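Long-range contact in separin (Saccharomyces cerevisiae, PDB 5U1T), which cleaves the cohesin subunit MCD1/SCC1 as a caspase-like cysteine protease at the onset of anaphase, letting sister chromatids part: residues L165-T176 with Y200-K210. Numbering follows the deposited sequence.
Sequences LKDPNLKAHALT and YIKQFKLPFKK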
ATOM      1  N   LEU A 165     -37.521 -31.986  40.912  1.00 73.40           N
ATOM      2  CA  LEU A 165     -38.675 -31.846  40.032  1.00 79.08           C
ATOM      3  C   LEU A 165     -38.427 -30.821  38.944  1.00 82.35           C
ATOM      4  O   LEU A 165     -39.143 -29.825  38.833  1.00 83.18           O
ATOM      5  CB  LEU A 165     -39.917 -31.468  40.849  1.00 80.17           C
ATOM      6  CG  LEU A 165     -40.190 -32.346  42.074  1.00 78.71           C
ATOM      7  CD1 LEU A 165     -41.411 -31.868  42.826  1.00 78.84           C
ATOM      8  CD2 LEU A 165     -40.343 -33.805  41.683  1.00 72.59           C
ATOM      9  N   LYS A 166     -37.395 -31.081  38.151  1.00 81.34           N
ATOM     10  CA  LYS A 166     -37.016 -30.247  37.028  1.00 74.94           C
ATOM     11  C   LYS A 166     -36.816 -31.131  35.816  1.00 75.17           C
ATOM     12  O   LYS A 166     -37.096 -30.718  34.695  1.00 78.51           O
ATOM     13  CB  LYS A 166     -35.728 -29.476  37.314  1.00 69.17           C
ATOM     14  CG  LYS A 166     -35.888 -28.239  38.148  1.00 68.60           C
ATOM     15  CD  LYS A 166     -34.683 -27.351  37.935  1.00 61.24           C
ATOM     16  CE  LYS A 166     -34.871 -26.010  38.584  1.00 61.79           C
ATOM     17  NZ  LYS A 166     -34.068 -25.929  39.813  1.00 63.25           N
ATOM     18  N   ASP A 167     -36.291 -32.337  36.044  1.00 73.99           N
ATOM     19  CA  ASP A 167     -36.152 -33.318  34.975  1.00 76.16           C
ATOM     20  C   ASP A 167     -37.547 -33.578  34.420  1.00 82.41           C
ATOM     21  O   ASP A 167     -38.396 -34.162  35.106  1.00 89.19           O
ATOM     22  CB  ASP A 167     -35.491 -34.611  35.476  1.00 68.31           C
ATOM     23  CG  ASP A 167     -35.426 -35.700  34.401  1.00 81.63           C
ATOM     24  OD1 ASP A 167     -35.530 -35.357  33.194  1.00 83.80           O
ATOM     25  OD2 ASP A 167     -35.267 -36.898  34.755  1.00 77.71           O
ATOM     26  N   PRO A 168     -37.807 -33.114  33.187  1.00 84.60           N
ATOM     27  CA  PRO A 168     -39.148 -33.213  32.611  1.00 81.34           C
ATOM     28  C   PRO A 168     -39.517 -34.658  32.388  1.00 80.89           C
ATOM     29  O   PRO A 168     -40.697 -34.977  32.277  1.00 88.29           O
ATOM     30  CB  PRO A 168     -39.021 -32.476  31.278  1.00 83.12           C
ATOM     31  CG  PRO A 168     -37.760 -31.694  31.376  1.00 81.21           C
ATOM     32  CD  PRO A 168     -36.859 -32.508  32.241  1.00 84.49           C
ATOM     33  N   ASN A 169     -38.509 -35.522  32.329  1.00 81.20           N
ATOM     34  CA  ASN A 169     -38.726 -36.948  32.149  1.00 80.91           C
ATOM     35  C   ASN A 169     -38.491 -37.724  33.447  1.00 82.86           C
ATOM     36  O   ASN A 169     -38.271 -38.943  33.426  1.00 81.37           O
ATOM     37  CB  ASN A 169     -37.832 -37.464  31.029  1.00 83.41           C
ATOM     38  CG  ASN A 169     -38.005 -36.657  29.749  1.00 91.35           C
ATOM     39  OD1 ASN A 169     -39.088 -36.127  29.488  1.00 93.55           O
ATOM     40  ND2 ASN A 169     -36.939 -36.545  28.957  1.00 93.95           N
ATOM     41  N   LEU A 170     -38.565 -37.005  34.570  1.00 76.40           N
ATOM     42  CA  LEU A 170     -38.380 -37.582  35.898  1.00 79.70           C
ATOM     43  C   LEU A 170     -39.111 -38.904  36.005  1.00 76.61           C
ATOM     44  O   LEU A 170     -40.236 -39.020  35.539  1.00 73.25           O
ATOM     45  CB  LEU A 170     -38.876 -36.626  36.982  1.00 75.57           C
ATOM     46  CG  LEU A 170     -38.850 -37.237  38.383  1.00 78.89           C
ATOM     47  CD1 LEU A 170     -37.410 -37.491  38.835  1.00 75.41           C
ATOM     48  CD2 LEU A 170     -39.596 -36.372  39.381  1.00 78.01           C
ATOM     49  N   LYS A 171     -38.446 -39.905  36.570  1.00 74.32           N
ATOM     50  CA  LYS A 171     -39.039 -41.224  36.727  1.00 74.69           C
ATOM     51  C   LYS A 171     -39.948 -41.246  37.949  1.00 80.55           C
ATOM     52  O   LYS A 171     -39.494 -41.469  39.076  1.00 80.32           O
ATOM     53  CB  LYS A 171     -37.955 -42.291  36.844  1.00 69.14           C
ATOM     54  CG  LYS A 171     -37.045 -42.397  35.632  1.00 72.15           C
ATOM     55  CD  LYS A 171     -37.717 -43.131  34.478  1.00 70.61           C
ATOM     56  CE  LYS A 171     -36.718 -43.504  33.390  1.00 70.03           C
ATOM     57  NZ  LYS A 171     -37.267 -44.520  32.437  1.00 74.88           N
ATOM     58  N   ALA A 172     -41.238 -41.032  37.708  1.00 82.80           N
ATOM     59  CA  ALA A 172     -42.234 -40.889  38.761  1.00 79.26           C
ATOM     60  C   ALA A 172     -42.318 -42.114  39.652  1.00 80.15           C
ATOM     61  O   ALA A 172     -41.862 -42.077  40.796  1.00 74.38           O
ATOM     62  CB  ALA A 172     -43.594 -40.594  38.152  1.00 82.78           C
ATOM     63  N   HIS A 173     -42.917 -43.185  39.126  1.00 80.65           N
ATOM     64  CA  HIS A 173     -43.110 -44.428  39.870  1.00 77.12           C
ATOM     65  C   HIS A 173     -41.876 -44.805  40.692  1.00 77.54           C
ATOM     66  O   HIS A 173     -41.992 -45.165  41.851  1.00 76.51           O
ATOM     67  CB  HIS A 173     -43.479 -45.575  38.925  1.00 71.98           C
ATOM     68  CG  HIS A 173     -43.815 -46.840  39.643  1.00 81.35           C
ATOM     69  ND1 HIS A 173     -44.916 -46.954  40.468  1.00 79.67           N
ATOM     70  CD2 HIS A 173     -43.168 -48.031  39.713  1.00 78.19           C
ATOM     71  CE1 HIS A 173     -44.943 -48.166  40.999  1.00 84.81           C
ATOM     72  NE2 HIS A 173     -43.893 -48.837  40.562  1.00 76.00           N
ATOM     73  N   ALA A 174     -40.689 -44.673  40.104  1.00 80.16           N
ATOM     74  CA  ALA A 174     -39.445 -44.968  40.818  1.00 70.53           C
ATOM     75  C   ALA A 174     -39.251 -44.061  42.030  1.00 70.56           C
ATOM     76  O   ALA A 174     -39.176 -44.546  43.166  1.00 73.42           O
ATOM     77  CB  ALA A 174     -38.270 -44.855  39.894  1.00 65.23           C
ATOM     78  N   LEU A 175     -39.185 -42.753  41.786  1.00 69.42           N
ATOM     79  CA  LEU A 175     -38.983 -41.768  42.850  1.00 72.00           C
ATOM     80  C   LEU A 175     -40.027 -41.869  43.980  1.00 75.07           C
ATOM     81  O   LEU A 175     -39.686 -41.795  45.164  1.00 69.86           O
ATOM     82  CB  LEU A 175     -38.993 -40.348  42.270  1.00 63.59           C
ATOM     83  CG  LEU A 175     -38.906 -39.208  43.290  1.00 65.79           C
ATOM     84  CD1 LEU A 175     -37.582 -39.228  44.016  1.00 63.05           C
ATOM     85  CD2 LEU A 175     -39.135 -37.857  42.652  1.00 65.63           C
ATOM     86  N   THR A 176     -41.293 -42.034  43.614  1.00 73.69           N
ATOM     87  CA  THR A 176     -42.351 -42.008  44.610  1.00 75.69           C
ATOM     88  C   THR A 176     -42.361 -43.331  45.365  1.00 76.70           C
ATOM     89  O   THR A 176     -42.698 -43.385  46.550  1.00 73.05           O
ATOM     90  CB  THR A 176     -43.729 -41.737  43.971  1.00 84.89           C
ATOM     91  OG1 THR A 176     -44.207 -42.927  43.333  1.00 86.82           O
ATOM     92  CG2 THR A 176     -43.645 -40.608  42.932  1.00 80.52           C
ATOM     93  N   TYR A 200     -46.921 -36.725  45.903  1.00 85.99           N
ATOM     94  CA  TYR A 200     -46.367 -37.166  44.618  1.00 89.40           C
ATOM     95  C   TYR A 200     -47.392 -37.965  43.821  1.00 85.19           C
ATOM     96  O   TYR A 200     -47.587 -37.727  42.626  1.00 90.89           O
ATOM     97  CB  TYR A 200     -45.087 -37.997  44.810  1.00 82.64           C
ATOM     98  CG  TYR A 200     -43.821 -37.176  44.995  1.00 76.90           C
ATOM     99  CD1 TYR A 200     -43.856 -35.790  44.959  1.00 75.25           C
ATOM    100  CD2 TYR A 200     -42.589 -37.795  45.202  1.00 74.40           C
ATOM    101  CE1 TYR A 200     -42.703 -35.040  45.133  1.00 75.19           C
ATOM    102  CE2 TYR A 200     -41.434 -37.056  45.374  1.00 68.29           C
ATOM    103  CZ  TYR A 200     -41.497 -35.678  45.339  1.00 71.71           C
ATOM    104  OH  TYR A 200     -40.356 -34.930  45.508  1.00 67.00           O
ATOM    105  N   ILE A 201     -48.048 -38.898  44.496  1.00 85.90           N
ATOM    106  CA  ILE A 201     -49.050 -39.754  43.871  1.00 93.47           C
ATOM    107  C   ILE A 201     -50.217 -38.953  43.261  1.00 95.37           C
ATOM    108  O   ILE A 201     -50.749 -39.320  42.207  1.00 89.81           O
ATOM    109  CB  ILE A 201     -49.574 -40.792  44.887  1.00 92.41           C
ATOM    110  CG1 ILE A 201     -48.578 -41.952  44.980  1.00 92.73           C
ATOM    111  CG2 ILE A 201     -50.949 -41.285  44.507  1.00 90.77           C
ATOM    112  CD1 ILE A 201     -49.192 -43.265  45.345  1.00 92.87           C
ATOM    113  N   LYS A 202     -50.596 -37.854  43.908  1.00 94.56           N
ATOM    114  CA  LYS A 202     -51.549 -36.916  43.315  1.00 93.71           C
ATOM    115  C   LYS A 202     -50.891 -36.172  42.164  1.00 94.65           C
ATOM    116  O   LYS A 202     -51.456 -36.058  41.076  1.00 94.81           O
ATOM    117  CB  LYS A 202     -52.065 -35.918  44.359  1.00 98.20           C
ATOM    118  CG  LYS A 202     -53.152 -34.965  43.852  1.00100.51           C
ATOM    119  CD  LYS A 202     -54.492 -35.243  44.525  1.00101.57           C
ATOM    120  CE  LYS A 202     -55.585 -34.323  43.998  1.00106.49           C
ATOM    121  NZ  LYS A 202     -56.950 -34.701  44.501  1.00106.81           N
ATOM    122  N   GLN A 203     -49.683 -35.681  42.416  1.00 90.96           N
ATOM    123  CA  GLN A 203     -48.967 -34.833  41.476  1.00 90.44           C
ATOM    124  C   GLN A 203     -48.677 -35.518  40.159  1.00 91.21           C
ATOM    125  O   GLN A 203     -48.669 -34.889  39.093  1.00 92.04           O
ATOM    126  CB  GLN A 203     -47.652 -34.384  42.097  1.00 91.14           C
ATOM    127  CG  GLN A 203     -47.015 -33.181  41.435  1.00 90.22           C
ATOM    128  CD  GLN A 203     -46.067 -32.501  42.389  1.00 91.64           C
ATOM    129  OE1 GLN A 203     -46.192 -32.675  43.606  1.00 91.19           O
ATOM    130  NE2 GLN A 203     -45.107 -31.741  41.859  1.00 89.46           N
ATOM    131  N   PHE A 204     -48.417 -36.813  40.238  1.00 86.45           N
ATOM    132  CA  PHE A 204     -47.969 -37.538  39.069  1.00 88.69           C
ATOM    133  C   PHE A 204     -49.044 -38.474  38.585  1.00 91.46           C
ATOM    134  O   PHE A 204     -48.836 -39.247  37.647  1.00 90.12           O
ATOM    135  CB  PHE A 204     -46.682 -38.280  39.393  1.00 94.52           C
ATOM    136  CG  PHE A 204     -45.554 -37.358  39.737  1.00 92.71           C
ATOM    137  CD1 PHE A 204     -45.363 -36.196  39.005  1.00 90.26           C
ATOM    138  CD2 PHE A 204     -44.720 -37.619  40.811  1.00 88.77           C
ATOM    139  CE1 PHE A 204     -44.353 -35.329  39.314  1.00 86.86           C
ATOM    140  CE2 PHE A 204     -43.697 -36.750  41.126  1.00 85.83           C
ATOM    141  CZ  PHE A 204     -43.516 -35.600  40.374  1.00 87.07           C
ATOM    142  N   LYS A 205     -50.211 -38.347  39.215  1.00 96.43           N
ATOM    143  CA  LYS A 205     -51.387 -39.132  38.881  1.00 93.03           C
ATOM    144  C   LYS A 205     -51.042 -40.614  38.956  1.00 97.86           C
ATOM    145  O   LYS A 205     -51.284 -41.359  38.009  1.00102.45           O
ATOM    146  CB  LYS A 205     -51.913 -38.777  37.484  1.00 94.93           C
ATOM    147  CG  LYS A 205     -51.693 -37.328  37.045  1.00 95.70           C
ATOM    148  CD  LYS A 205     -52.516 -36.357  37.867  1.00 92.81           C
ATOM    149  CE  LYS A 205     -52.763 -35.083  37.078  1.00 98.83           C
ATOM    150  NZ  LYS A 205     -53.405 -35.357  35.761  1.00 90.00           N
ATOM    151  N   LEU A 206     -50.455 -41.038  40.069  1.00 96.02           N
ATOM    152  CA  LEU A 206     -50.069 -42.432  40.224  1.00 96.22           C
ATOM    153  C   LEU A 206     -51.188 -43.186  40.921  1.00 98.79           C
ATOM    154  O   LEU A 206     -51.930 -42.601  41.713  1.00100.59           O
ATOM    155  CB  LEU A 206     -48.743 -42.550  40.997  1.00 97.18           C
ATOM    156  CG  LEU A 206     -47.527 -41.851  40.344  1.00 95.21           C
ATOM    157  CD1 LEU A 206     -46.238 -42.212  41.044  1.00 87.53           C
ATOM    158  CD2 LEU A 206     -47.415 -42.170  38.866  1.00 94.36           C
ATOM    159  N   PRO A 207     -51.342 -44.484  40.602  1.00100.10           N
ATOM    160  CA  PRO A 207     -52.353 -45.332  41.245  1.00102.81           C
ATOM    161  C   PRO A 207     -51.950 -45.669  42.658  1.00101.19           C
ATOM    162  O   PRO A 207     -50.886 -46.259  42.827  1.00101.25           O
ATOM    163  CB  PRO A 207     -52.355 -46.593  40.383  1.00104.25           C
ATOM    164  CG  PRO A 207     -50.962 -46.663  39.840  1.00101.58           C
ATOM    165  CD  PRO A 207     -50.580 -45.224  39.578  1.00103.00           C
ATOM    166  N   PHE A 208     -52.761 -45.327  43.651  1.00 98.88           N
ATOM    167  CA  PHE A 208     -52.370 -45.640  45.011  1.00 98.89           C
ATOM    168  C   PHE A 208     -52.055 -47.126  45.138  1.00102.73           C
ATOM    169  O   PHE A 208     -51.193 -47.502  45.926  1.00105.62           O
ATOM    170  CB  PHE A 208     -53.452 -45.256  46.029  1.00 99.27           C
ATOM    171  CG  PHE A 208     -53.100 -45.635  47.454  1.00103.08           C
ATOM    172  CD1 PHE A 208     -53.372 -46.905  47.946  1.00105.44           C
ATOM    173  CD2 PHE A 208     -52.469 -44.728  48.290  1.00103.09           C
ATOM    174  CE1 PHE A 208     -53.026 -47.258  49.245  1.00105.13           C
ATOM    175  CE2 PHE A 208     -52.132 -45.072  49.591  1.00101.65           C
ATOM    176  CZ  PHE A 208     -52.409 -46.340  50.066  1.00101.06           C
ATOM    177  N   LYS A 209     -52.716 -47.967  44.344  1.00103.81           N
ATOM    178  CA  LYS A 209     -52.725 -49.415  44.599  1.00103.24           C
ATOM    179  C   LYS A 209     -51.346 -50.096  44.607  1.00105.90           C
ATOM    180  O   LYS A 209     -51.264 -51.307  44.830  1.00110.84           O
ATOM    181  CB  LYS A 209     -53.641 -50.115  43.592  1.00107.31           C
ATOM    182  CG  LYS A 209     -55.124 -49.995  43.946  1.00109.12           C
ATOM    183  CD  LYS A 209     -56.027 -50.661  42.913  1.00110.40           C
ATOM    184  CE  LYS A 209     -55.740 -50.138  41.514  1.00108.58           C
ATOM    185  NZ  LYS A 209     -55.723 -48.650  41.469  1.00108.59           N
ATOM    186  N   LYS A 210     -50.277 -49.317  44.405  1.00103.34           N
ATOM    187  CA  LYS A 210     -48.916 -49.744  44.754  1.00102.75           C
ATOM    188  C   LYS A 210     -48.746 -49.988  46.260  1.00107.78           C
ATOM    189  O   LYS A 210     -47.637 -50.251  46.723  1.00104.24           O
ATOM    190  CB  LYS A 210     -47.892 -48.705  44.316  1.00 99.16           C
ATOM    191  CG  LYS A 210     -47.783 -47.529  45.271  1.00 99.05           C
ATOM    192  CD  LYS A 210     -46.464 -46.796  45.089  1.00 98.18           C
ATOM    193  CE  LYS A 210     -46.353 -46.194  43.705  1.00 90.08           C
ATOM    194  NZ  LYS A 210     -47.512 -45.306  43.457  1.00 90.90           N
TER
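Thr176 presses its CG2 methyl to within 3.5 Å of Tyr200 CB and 3.8 Å of Phe204 CD2, at the rim of that ring. A beta-branched residue suits this buried spot: its methyl fills the corner between the two aromatics, and OG1 makes a weak hydrogen bond to His173 O in its own helix. Leu175 CD2 meets Tyr200 CE2 at 3.7 Å. Tyr200 CG stands anti to its carbonyl carbon (chi1 -83°), which sends the ring across the neighbouring helix, past Leu175, to Leu165; there the phenol oxygen is hydrogen-bonded to Asp160. An alanine in place of Tyr200 would probably leave a gap between Leu165 and Leu175 and deprive Asp160 of its hydroxyl partner. Phe204 CE2 lies over one face of the tyrosine ring, while Leu165 CD2 meets Phe204 CZ at its edge, in plane, 3.9 Å away. The small Ala172 lets the backbones draw close, its CB 4.1 Å from Phe204 CB.

The contact joins helix 172-185 and the loop before it to the end of helix 190-203 and the residues after it, in the helical domain, away from the probable catalytic Cys1497. The second helix ends in a Schellman motif, and the turn brings Leu206 against Ala172 CB and Thr176.

The contact thins toward His173, whose exposed ring meets, from residues 200-210, the aliphatic CE of Lys210, 3.6 Å from ND1. The lysine slides past the imidazole in the opposite direction, its amine turned off it, and no hydrogen bond links the two segments. An acidic side chain of another protein's chain also packs on His173.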